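Digeranylgeranylglycerophospholipid reductase (Sulfolobus acidocaldarius, PDB 4OPC) reduces the double bonds of the geranylgeranyl chains of archaeal membrane lipid precursors, using one bound FAD per subunit, to give saturated archaeols. Local coordinates at residues Cys48-Met62 / Gly300-Ala312. Sequence-based numbering, arbitrary orientation.
Sequences CGDAVSKAHFDKLGM and GGKGSAMISGYCA. With FDA (dihydroflavine-adenine dinucleotide), chain B.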
loop_
_atom_site.group_PDB
_atom_site.type_symbol
_atom_site.label_atom_id
_atom_site.label_comp_id
_atom_site.label_asym_id
_atom_site.label_seq_id
_atom_site.Cartn_x
_atom_site.Cartn_y
_atom_site.Cartn_z
ATOM N N CYS A 48 3.944 -5.511 -9.458
ATOM C CA CYS A 48 4.187 -4.229 -8.817
ATOM C C CYS A 48 4.921 -3.353 -9.823
ATOM O O CYS A 48 5.574 -3.866 -10.735
ATOM C CB CYS A 48 5.051 -4.417 -7.557
ATOM S SG CYS A 48 5.231 -2.922 -6.547
ATOM N N GLY A 49 4.805 -2.037 -9.656
ATOM C CA GLY A 49 5.623 -1.097 -10.403
ATOM C C GLY A 49 7.064 -1.053 -9.919
ATOM O O GLY A 49 7.938 -0.565 -10.637
ATOM N N ASP A 50 7.293 -1.542 -8.698
ATOM C CA ASP A 50 8.633 -1.722 -8.118
ATOM C C ASP A 50 9.328 -0.428 -7.707
ATOM O O ASP A 50 10.544 -0.415 -7.481
ATOM C CB ASP A 50 9.563 -2.523 -9.043
ATOM C CG ASP A 50 9.080 -3.939 -9.307
ATOM O OD1 ASP A 50 8.346 -4.527 -8.490
ATOM O OD2 ASP A 50 9.469 -4.478 -10.366
ATOM N N ALA A 51 8.569 0.656 -7.595
ATOM C CA ALA A 51 9.142 1.959 -7.246
ATOM C C ALA A 51 8.944 2.273 -5.768
ATOM O O ALA A 51 7.819 2.248 -5.273
ATOM C CB ALA A 51 8.507 3.039 -8.091
ATOM N N VAL A 52 10.029 2.574 -5.058
ATOM C CA VAL A 52 9.942 2.857 -3.623
ATOM C C VAL A 52 10.851 4.029 -3.256
ATOM O O VAL A 52 11.990 4.101 -3.711
ATOM C CB VAL A 52 10.340 1.631 -2.754
ATOM C CG1 VAL A 52 10.021 1.893 -1.279
ATOM C CG2 VAL A 52 9.650 0.356 -3.224
ATOM N N SER A 53 10.355 4.927 -2.415
ATOM C CA SER A 53 11.124 6.083 -1.964
ATOM C C SER A 53 12.322 5.675 -1.104
ATOM O O SER A 53 12.220 4.781 -0.268
ATOM C CB SER A 53 10.213 7.010 -1.159
ATOM O OG SER A 53 10.942 8.030 -0.504
ATOM N N LYS A 54 13.449 6.350 -1.307
ATOM C CA LYS A 54 14.644 6.094 -0.517
ATOM C C LYS A 54 14.405 6.411 0.957
ATOM O O LYS A 54 14.957 5.748 1.837
ATOM C CB LYS A 54 15.802 6.919 -1.073
ATOM C CG LYS A 54 17.096 6.846 -0.283
ATOM C CD LYS A 54 18.156 7.692 -0.981
ATOM C CE LYS A 54 19.368 7.955 -0.102
ATOM N NZ LYS A 54 19.061 8.777 1.098
ATOM N N ALA A 55 13.571 7.417 1.211
ATOM C CA ALA A 55 13.293 7.876 2.568
ATOM C C ALA A 55 12.802 6.759 3.488
ATOM O O ALA A 55 13.103 6.764 4.670
ATOM C CB ALA A 55 12.297 9.032 2.552
ATOM N N HIS A 56 12.049 5.806 2.949
ATOM C CA HIS A 56 11.547 4.710 3.774
ATOM C C HIS A 56 12.680 3.852 4.309
ATOM O O HIS A 56 12.679 3.457 5.474
ATOM C CB HIS A 56 10.550 3.852 2.998
ATOM C CG HIS A 56 9.237 4.526 2.766
ATOM N ND1 HIS A 56 8.428 4.947 3.799
ATOM C CD2 HIS A 56 8.592 4.857 1.623
ATOM C CE1 HIS A 56 7.339 5.503 3.302
ATOM N NE2 HIS A 56 7.412 5.457 1.984
ATOM N N PHE A 57 13.659 3.567 3.461
ATOM C CA PHE A 57 14.798 2.787 3.896
ATOM C C PHE A 57 15.597 3.599 4.908
ATOM O O PHE A 57 16.068 3.058 5.903
ATOM C CB PHE A 57 15.664 2.372 2.703
ATOM C CG PHE A 57 14.927 1.538 1.698
ATOM C CD1 PHE A 57 14.205 2.143 0.678
ATOM C CD2 PHE A 57 14.926 0.158 1.784
ATOM C CE1 PHE A 57 13.514 1.394 -0.240
ATOM C CE2 PHE A 57 14.224 -0.601 0.868
ATOM C CZ PHE A 57 13.521 0.018 -0.151
ATOM N N ASP A 58 15.716 4.902 4.666
ATOM C CA ASP A 58 16.491 5.774 5.548
ATOM C C ASP A 58 15.877 5.934 6.938
ATOM O O ASP A 58 16.596 6.097 7.925
ATOM C CB ASP A 58 16.692 7.149 4.907
ATOM C CG ASP A 58 17.666 7.115 3.743
ATOM O OD1 ASP A 58 18.494 6.182 3.687
ATOM O OD2 ASP A 58 17.608 8.026 2.894
ATOM N N LYS A 59 14.553 5.908 7.018
ATOM C CA LYS A 59 13.873 6.106 8.298
ATOM C C LYS A 59 13.732 4.810 9.124
ATOM O O LYS A 59 13.703 4.850 10.351
ATOM C CB LYS A 59 12.504 6.755 8.065
ATOM C CG LYS A 59 11.766 7.172 9.329
ATOM C CD LYS A 59 10.634 8.147 9.016
ATOM C CE LYS A 59 9.892 8.569 10.277
ATOM N NZ LYS A 59 8.860 9.611 9.999
ATOM N N LEU A 60 13.679 3.660 8.458
ATOM C CA LEU A 60 13.323 2.418 9.134
ATOM C C LEU A 60 14.498 1.508 9.413
ATOM O O LEU A 60 14.362 0.509 10.125
ATOM C CB LEU A 60 12.303 1.649 8.303
ATOM C CG LEU A 60 11.003 2.388 8.017
ATOM C CD1 LEU A 60 10.175 1.617 7.022
ATOM C CD2 LEU A 60 10.217 2.636 9.305
ATOM N N GLY A 61 15.642 1.837 8.828
ATOM C CA GLY A 61 16.823 1.016 8.994
ATOM C C GLY A 61 16.674 -0.313 8.282
ATOM O O GLY A 61 17.195 -1.330 8.730
ATOM N N MET A 62 15.944 -0.306 7.174
ATOM C CA MET A 62 15.862 -1.490 6.335
ATOM C C MET A 62 17.068 -1.518 5.412
ATOM O O MET A 62 17.543 -0.462 4.972
ATOM C CB MET A 62 14.566 -1.505 5.527
ATOM C CG MET A 62 13.333 -1.847 6.353
ATOM S SD MET A 62 13.235 -3.577 6.849
ATOM C CE MET A 62 12.933 -4.369 5.264
ATOM N N GLY A 300 1.073 3.601 -3.871
ATOM C CA GLY A 300 2.320 3.020 -3.384
ATOM C C GLY A 300 2.146 2.380 -2.021
ATOM O O GLY A 300 1.694 3.016 -1.071
ATOM N N GLY A 301 2.515 1.109 -1.920
ATOM C CA GLY A 301 2.347 0.364 -0.685
ATOM C C GLY A 301 3.559 -0.388 -0.174
ATOM O O GLY A 301 3.480 -0.943 0.908
ATOM N N LYS A 302 4.660 -0.440 -0.921
ATOM C CA LYS A 302 5.821 -1.145 -0.385
ATOM C C LYS A 302 6.466 -0.388 0.774
ATOM O O LYS A 302 6.831 -0.993 1.787
ATOM C CB LYS A 302 6.813 -1.474 -1.495
ATOM C CG LYS A 302 6.461 -2.784 -2.183
ATOM C CD LYS A 302 7.439 -3.143 -3.283
ATOM C CE LYS A 302 7.301 -4.620 -3.653
ATOM N NZ LYS A 302 5.931 -4.962 -4.163
ATOM N N GLY A 303 6.585 0.931 0.655
ATOM C CA GLY A 303 7.104 1.732 1.759
ATOM C C GLY A 303 6.248 1.649 3.010
ATOM O O GLY A 303 6.743 1.389 4.112
ATOM N N SER A 304 4.947 1.834 2.844
ATOM C CA SER A 304 4.048 1.768 3.980
ATOM C C SER A 304 3.938 0.338 4.539
ATOM O O SER A 304 3.751 0.163 5.748
ATOM C CB SER A 304 2.689 2.355 3.610
ATOM O OG SER A 304 2.220 1.796 2.388
ATOM N N ALA A 305 4.087 -0.675 3.686
ATOM C CA ALA A 305 4.194 -2.052 4.178
ATOM C C ALA A 305 5.361 -2.167 5.145
ATOM O O ALA A 305 5.225 -2.758 6.217
ATOM C CB ALA A 305 4.392 -3.021 3.027
ATOM N N MET A 306 6.518 -1.631 4.757
ATOM C CA MET A 306 7.685 -1.640 5.648
ATOM C C MET A 306 7.441 -0.867 6.946
ATOM O O MET A 306 7.848 -1.313 8.014
ATOM C CB MET A 306 8.927 -1.115 4.936
ATOM C CG MET A 306 9.362 -2.009 3.773
ATOM S SD MET A 306 10.996 -1.626 3.139
ATOM C CE MET A 306 10.545 -0.106 2.353
ATOM N N ILE A 307 6.771 0.280 6.854
ATOM C CA ILE A 307 6.413 1.015 8.062
ATOM C C ILE A 307 5.544 0.132 8.958
ATOM O O ILE A 307 5.761 0.053 10.164
ATOM C CB ILE A 307 5.676 2.323 7.725
ATOM C CG1 ILE A 307 6.597 3.275 6.948
ATOM C CG2 ILE A 307 5.167 2.969 9.008
ATOM C CD1 ILE A 307 5.895 4.560 6.487
ATOM N N SER A 308 4.564 -0.546 8.379
ATOM C CA SER A 308 3.701 -1.393 9.194
ATOM C C SER A 308 4.474 -2.551 9.851
ATOM O O SER A 308 4.174 -2.904 10.981
ATOM C CB SER A 308 2.457 -1.864 8.408
ATOM O OG SER A 308 2.776 -2.822 7.405
ATOM N N GLY A 309 5.481 -3.099 9.172
ATOM C CA GLY A 309 6.305 -4.135 9.775
ATOM C C GLY A 309 7.117 -3.602 10.940
ATOM O O GLY A 309 7.277 -4.282 11.967
ATOM N N TYR A 310 7.665 -2.401 10.773
ATOM C CA TYR A 310 8.362 -1.697 11.839
ATOM C C TYR A 310 7.452 -1.509 13.058
ATOM O O TYR A 310 7.848 -1.801 14.184
ATOM C CB TYR A 310 8.899 -0.360 11.306
ATOM C CG TYR A 310 9.312 0.655 12.352
ATOM C CD1 TYR A 310 10.605 0.691 12.835
ATOM C CD2 TYR A 310 8.403 1.599 12.828
ATOM C CE1 TYR A 310 10.985 1.625 13.788
ATOM C CE2 TYR A 310 8.768 2.532 13.776
ATOM C CZ TYR A 310 10.061 2.538 14.253
ATOM O OH TYR A 310 10.438 3.467 15.197
ATOM N N CYS A 311 6.233 -1.031 12.833
ATOM C CA CYS A 311 5.326 -0.784 13.953
ATOM C C CYS A 311 4.900 -2.087 14.608
ATOM O O CYS A 311 4.733 -2.147 15.825
ATOM C CB CYS A 311 4.089 -0.014 13.488
ATOM S SG CYS A 311 4.418 1.736 13.084
ATOM N N ALA A 312 4.726 -3.136 13.809
ATOM C CA ALA A 312 4.379 -4.430 14.374
ATOM C C ALA A 312 5.480 -4.951 15.281
ATOM O O ALA A 312 5.210 -5.441 16.379
ATOM C CB ALA A 312 4.086 -5.433 13.273
HETATM P PA FDA B . 2.262 -9.234 -0.791
HETATM O O1A FDA B . 1.042 -9.581 -1.550
HETATM O O2A FDA B . 3.458 -8.713 -1.578
HETATM O O5B FDA B . 2.745 -10.506 0.019
HETATM C C5B FDA B . 1.788 -11.369 0.668
HETATM C C4B FDA B . 2.436 -12.719 0.821
HETATM O O4B FDA B . 1.596 -13.562 1.637
HETATM C C3B FDA B . 2.675 -13.477 -0.489
HETATM O O3B FDA B . 4.060 -13.765 -0.669
HETATM C C2B FDA B . 1.771 -14.719 -0.368
HETATM O O2B FDA B . 2.334 -15.867 -0.983
HETATM C C1B FDA B . 1.670 -14.884 1.141
HETATM N N9A FDA B . 0.494 -15.573 1.657
HETATM C C8A FDA B . -0.820 -15.213 1.488
HETATM N N7A FDA B . -1.670 -15.975 2.138
HETATM C C5A FDA B . -0.856 -16.891 2.789
HETATM C C6A FDA B . -1.140 -17.938 3.686
HETATM N N6A FDA B . -2.364 -18.219 4.138
HETATM N N1A FDA B . -0.096 -18.624 4.193
HETATM C C2A FDA B . 1.138 -18.322 3.777
HETATM N N3A FDA B . 1.530 -17.334 2.969
HETATM C C4A FDA B . 0.479 -16.633 2.529
HETATM N N1 FDA B . 3.697 -0.173 -4.343
HETATM C C2 FDA B . 4.835 0.594 -4.352
HETATM O O2 FDA B . 5.368 0.959 -3.309
HETATM N N3 FDA B . 5.369 0.906 -5.575
HETATM C C4 FDA B . 4.829 0.632 -6.814
HETATM O O4 FDA B . 5.488 0.855 -7.828
HETATM C C4X FDA B . 3.626 -0.103 -6.748
HETATM N N5 FDA B . 3.013 -0.468 -7.911
HETATM C C5X FDA B . 2.044 -1.450 -7.906
HETATM C C6 FDA B . 1.614 -2.024 -9.094
HETATM C C7 FDA B . 0.709 -3.074 -9.111
HETATM C C7M FDA B . 0.379 -3.744 -10.419
HETATM C C8 FDA B . 0.174 -3.540 -7.901
HETATM C C8M FDA B . -0.759 -4.728 -7.881
HETATM C C9 FDA B . 0.587 -2.954 -6.702
HETATM C C9A FDA B . 1.529 -1.931 -6.689
HETATM N N10 FDA B . 2.001 -1.343 -5.494
HETATM C C10 FDA B . 3.115 -0.534 -5.531
HETATM C "C1'" FDA B . 1.542 -1.819 -4.165
HETATM C "C2'" FDA B . 2.550 -2.817 -3.566
HETATM O "O2'" FDA B . 2.955 -3.774 -4.549
HETATM C "C3'" FDA B . 1.923 -3.567 -2.388
HETATM O "O3'" FDA B . 1.298 -2.615 -1.537
HETATM C "C4'" FDA B . 2.908 -4.355 -1.513
HETATM O "O4'" FDA B . 3.780 -5.165 -2.301
HETATM C "C5'" FDA B . 2.180 -5.208 -0.500
HETATM O "O5'" FDA B . 3.125 -6.014 0.234
HETATM P P FDA B . 2.596 -7.124 1.242
HETATM O O1P FDA B . 3.789 -7.749 1.838
HETATM O O2P FDA B . 1.535 -6.567 2.181
HETATM O O3P FDA B . 1.801 -8.167 0.324
#
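Gly-303 CA sits against one face of the His-56 imidazole, 3.6 Å from the ring centroid, a CH-pi contact that only a glycine permits: a CB there would run into the ring. Ile-307 CD1 reaches the same ring obliquely, near CE1 and ND1, while NE2 is hydrogen-bonded to the phosphate of the bound phospholipid. With an alanine here instead of His-56, the phosphate is likely to lose its imidazole partner and a gap to open over Gly-303. On Phe-57, Met-306 CE lies over one face, 4.1 Å from the centroid, with SD set obliquely in a Met-aromatic contact; Lys-54 O is at the ring's edge, in plane. The bend of Met-306 at chi3 (-72°) turns its methyl toward this ring, and Met-62 CE lies 4.0 Å from Met-306 SD. Leu-60 straddles the next turn, CD1 on Met-306 CB and CD2 over the Tyr-310 ring face.

Helices 54-60 and 302-312 run nearly parallel, 13° apart, in a flavoprotein with a Rossmann-type FAD domain, and the N-terminal ends of both segments hold the isoalloxazine. Ala-51 makes a two-bond pairing with its pyrimidine edge, N to O4 and O from N3 (2.8 Å). At the start of helix 302-312, Lys-302 N donates to O2, 2.9 Å away. The lysine chain crosses Val-52 at about a right angle, CB against CG2, then a turn at chi4 (61°) brings NZ to ribityl O4', to which it donates at 2.9 Å, and weakly to O2', with Cys-48 SG 3.2 Å from NZ.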